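Local coordinates for protein 5,10-methylenetetrahydromethanopterin reductase (Methanopyrus kandleri, PDB 1EZW) that catalyses the reversible, coenzyme F420-dependent reduction of methylenetetrahydromethanopterin to methyltetrahydromethanopterin, a step of methanogenesis from carbon dioxide, at residues 199-204 against 262-267. Residues are numbered along the deposited sequence; the frame is centred on the assembly and turned at random.
Sequences NPKDFE and ERHGID
Lys201 and Arg263 have the nearest CA atoms across the contact, 7.6 Å apart, where the start of helix 200-216, which follows strand 192-196 of the TIM barrel, meets the end of helix 258-263; side chains bridge the gap. Both helix ends are defined by hydrogen bonds: Asn199 and Asp202 form a capping box in which Asn199 OD1 accepts from Lys201 N at 3.0 Å while Asp202 OD2 takes a weak bond from Asn199 N, and a Schellman motif with Gly265 at positive phi, its N bonded to Glu262 O, closes the other helix. From this first turn Asp202 OD1 accepts two donors. His264 NE2 donates to it at 2.8 Å with an N-H...O angle of 163°, reaching the syn side but 30° out of the carboxylate plane, while the oxygen lies in the imidazole plane. Arg263 NH2 meets the anti lone pair of Asp202 OD1 at 2.9 Å, completing a salt bridge at the guanidinium edge. Extended through its first two torsions, the Arg263 chain runs toward helix 200-216, and the bend at chi3 (-59°) turns the guanidinium aside so that NH2 meets the carboxylate. The His264 ring edge also passes Asn199, whose OD1 lies 3.5 Å from His264 CE1. On the remaining nitrogen, a water joins His264 ND1 to Lys201 NZ, which donates to it; Lys201 CE packs 3.5 Å from Arg263 O. Phe298 adds an edge-to-face contact with His264, and Asn199 ND2 bonds to Glu296 O, tying the junction to helix 292-298. An alanine in place of Asp202 would probably leave Arg263 NH2 and His264 NE2 without their shared acceptor and Asn199 N without its weak capping bond. Because its NE2 donates, His264 carries a proton there, and the adjacent carboxylate would be expected to stabilise positive charge on the imidazole, a tendency that nearby Arg263 and Lys201 probably oppose.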
loop_
_atom_site.group_PDB
_atom_site.type_symbol
_atom_site.label_atom_id
_atom_site.label_comp_id
_atom_site.label_asym_id
_atom_site.label_seq_id
_atom_site.Cartn_x
_atom_site.Cartn_y
_atom_site.Cartn_z
ATOM N N ASN A 199 25.835 -19.500 -18.427
ATOM C CA ASN A 199 26.562 -20.773 -18.635
ATOM C C ASN A 199 27.859 -20.855 -17.808
ATOM O O ASN A 199 28.523 -19.849 -17.570
ATOM C CB ASN A 199 26.804 -20.869 -20.150
ATOM C CG ASN A 199 27.438 -22.193 -20.579
ATOM O OD1 ASN A 199 28.638 -22.419 -20.372
ATOM N ND2 ASN A 199 26.638 -23.065 -21.172
ATOM N N PRO A 200 28.212 -22.057 -17.310
ATOM C CA PRO A 200 29.425 -22.227 -16.512
ATOM C C PRO A 200 30.689 -21.648 -17.146
ATOM O O PRO A 200 31.528 -21.109 -16.424
ATOM C CB PRO A 200 29.502 -23.754 -16.335
ATOM C CG PRO A 200 28.014 -24.121 -16.254
ATOM C CD PRO A 200 27.517 -23.350 -17.465
ATOM N N LYS A 201 30.815 -21.733 -18.470
ATOM C CA LYS A 201 32.020 -21.229 -19.131
ATOM C C LYS A 201 32.226 -19.732 -18.964
ATOM O O LYS A 201 33.361 -19.240 -18.930
ATOM C CB LYS A 201 32.015 -21.606 -20.621
ATOM C CG LYS A 201 32.253 -23.114 -20.804
ATOM C CD LYS A 201 32.554 -23.486 -22.259
ATOM C CE LYS A 201 31.346 -23.468 -23.142
ATOM N NZ LYS A 201 30.352 -24.516 -22.773
ATOM N N ASP A 202 31.120 -18.998 -18.859
ATOM C CA ASP A 202 31.229 -17.565 -18.687
ATOM C C ASP A 202 31.812 -17.278 -17.321
ATOM O O ASP A 202 32.613 -16.358 -17.165
ATOM C CB ASP A 202 29.839 -16.933 -18.806
ATOM C CG ASP A 202 29.196 -17.241 -20.120
ATOM O OD1 ASP A 202 29.813 -16.948 -21.166
ATOM O OD2 ASP A 202 28.072 -17.777 -20.120
ATOM N N PHE A 203 31.413 -18.063 -16.327
ATOM C CA PHE A 203 31.900 -17.847 -14.982
ATOM C C PHE A 203 33.299 -18.383 -14.748
ATOM O O PHE A 203 34.005 -17.905 -13.868
ATOM C CB PHE A 203 30.885 -18.359 -13.963
ATOM C CG PHE A 203 29.603 -17.540 -13.981
ATOM C CD1 PHE A 203 28.555 -17.867 -14.841
ATOM C CD2 PHE A 203 29.544 -16.340 -13.264
ATOM C CE1 PHE A 203 27.460 -17.006 -15.003
ATOM C CE2 PHE A 203 28.457 -15.466 -13.419
ATOM C CZ PHE A 203 27.423 -15.799 -14.290
ATOM N N GLU A 204 33.704 -19.363 -15.546
ATOM C CA GLU A 204 35.067 -19.877 -15.401
ATOM C C GLU A 204 36.030 -18.772 -15.834
ATOM O O GLU A 204 37.164 -18.711 -15.379
ATOM C CB GLU A 204 35.230 -21.149 -16.250
ATOM C CG GLU A 204 34.413 -22.283 -15.631
ATOM C CD GLU A 204 34.268 -23.508 -16.522
ATOM O OE1 GLU A 204 34.509 -23.404 -17.737
ATOM O OE2 GLU A 204 33.867 -24.575 -15.996
ATOM N N GLU A 262 32.645 -17.461 -29.837
ATOM C CA GLU A 262 33.708 -18.447 -29.986
ATOM C C GLU A 262 33.723 -19.368 -28.778
ATOM O O GLU A 262 33.813 -20.593 -28.919
ATOM C CB GLU A 262 35.066 -17.748 -30.102
ATOM C CG GLU A 262 36.238 -18.708 -30.203
ATOM C CD GLU A 262 37.583 -17.992 -30.241
ATOM O OE1 GLU A 262 37.891 -17.227 -29.294
ATOM O OE2 GLU A 262 38.340 -18.201 -31.214
ATOM N N ARG A 263 33.643 -18.772 -27.591
ATOM C CA ARG A 263 33.628 -19.520 -26.328
ATOM C C ARG A 263 32.568 -20.625 -26.306
ATOM O O ARG A 263 32.802 -21.713 -25.780
ATOM C CB ARG A 263 33.356 -18.548 -25.153
ATOM C CG ARG A 263 33.117 -19.190 -23.782
ATOM C CD ARG A 263 32.650 -18.121 -22.768
ATOM N NE ARG A 263 33.649 -17.068 -22.641
ATOM C CZ ARG A 263 33.429 -15.855 -22.145
ATOM N NH1 ARG A 263 34.430 -14.993 -22.089
ATOM N NH2 ARG A 263 32.220 -15.491 -21.715
ATOM N N HIS A 264 31.407 -20.340 -26.885
ATOM C CA HIS A 264 30.295 -21.276 -26.863
ATOM C C HIS A 264 30.138 -22.056 -28.162
ATOM O O HIS A 264 29.137 -22.733 -28.368
ATOM C CB HIS A 264 29.000 -20.508 -26.496
ATOM C CG HIS A 264 29.011 -19.948 -25.095
ATOM N ND1 HIS A 264 28.930 -20.747 -23.973
ATOM C CD2 HIS A 264 29.222 -18.687 -24.638
ATOM C CE1 HIS A 264 29.096 -20.009 -22.888
ATOM N NE2 HIS A 264 29.275 -18.753 -23.264
ATOM N N GLY A 265 31.154 -21.959 -29.018
ATOM C CA GLY A 265 31.152 -22.669 -30.289
ATOM C C GLY A 265 29.922 -22.381 -31.115
ATOM O O GLY A 265 29.349 -23.286 -31.738
ATOM N N ILE A 266 29.517 -21.118 -31.139
ATOM C CA ILE A 266 28.323 -20.729 -31.872
ATOM C C ILE A 266 28.515 -20.585 -33.375
ATOM O O ILE A 266 29.525 -20.059 -33.830
ATOM C CB ILE A 266 27.753 -19.403 -31.326
ATOM C CG1 ILE A 266 27.367 -19.579 -29.852
ATOM C CG2 ILE A 266 26.534 -18.988 -32.119
ATOM C CD1 ILE A 266 26.272 -20.632 -29.603
ATOM N N ASP A 267 27.524 -21.048 -34.130
ATOM C CA ASP A 267 27.536 -20.963 -35.590
ATOM C C ASP A 267 27.523 -19.467 -35.903
ATOM O O ASP A 267 26.458 -18.847 -35.963
ATOM C CB ASP A 267 26.275 -21.632 -36.162
ATOM C CG ASP A 267 26.277 -21.714 -37.679
ATOM O OD1 ASP A 267 26.710 -20.741 -38.328
ATOM O OD2 ASP A 267 25.811 -22.748 -38.218
HETATM O O HOH W 1 28.383 -23.476 -24.322
#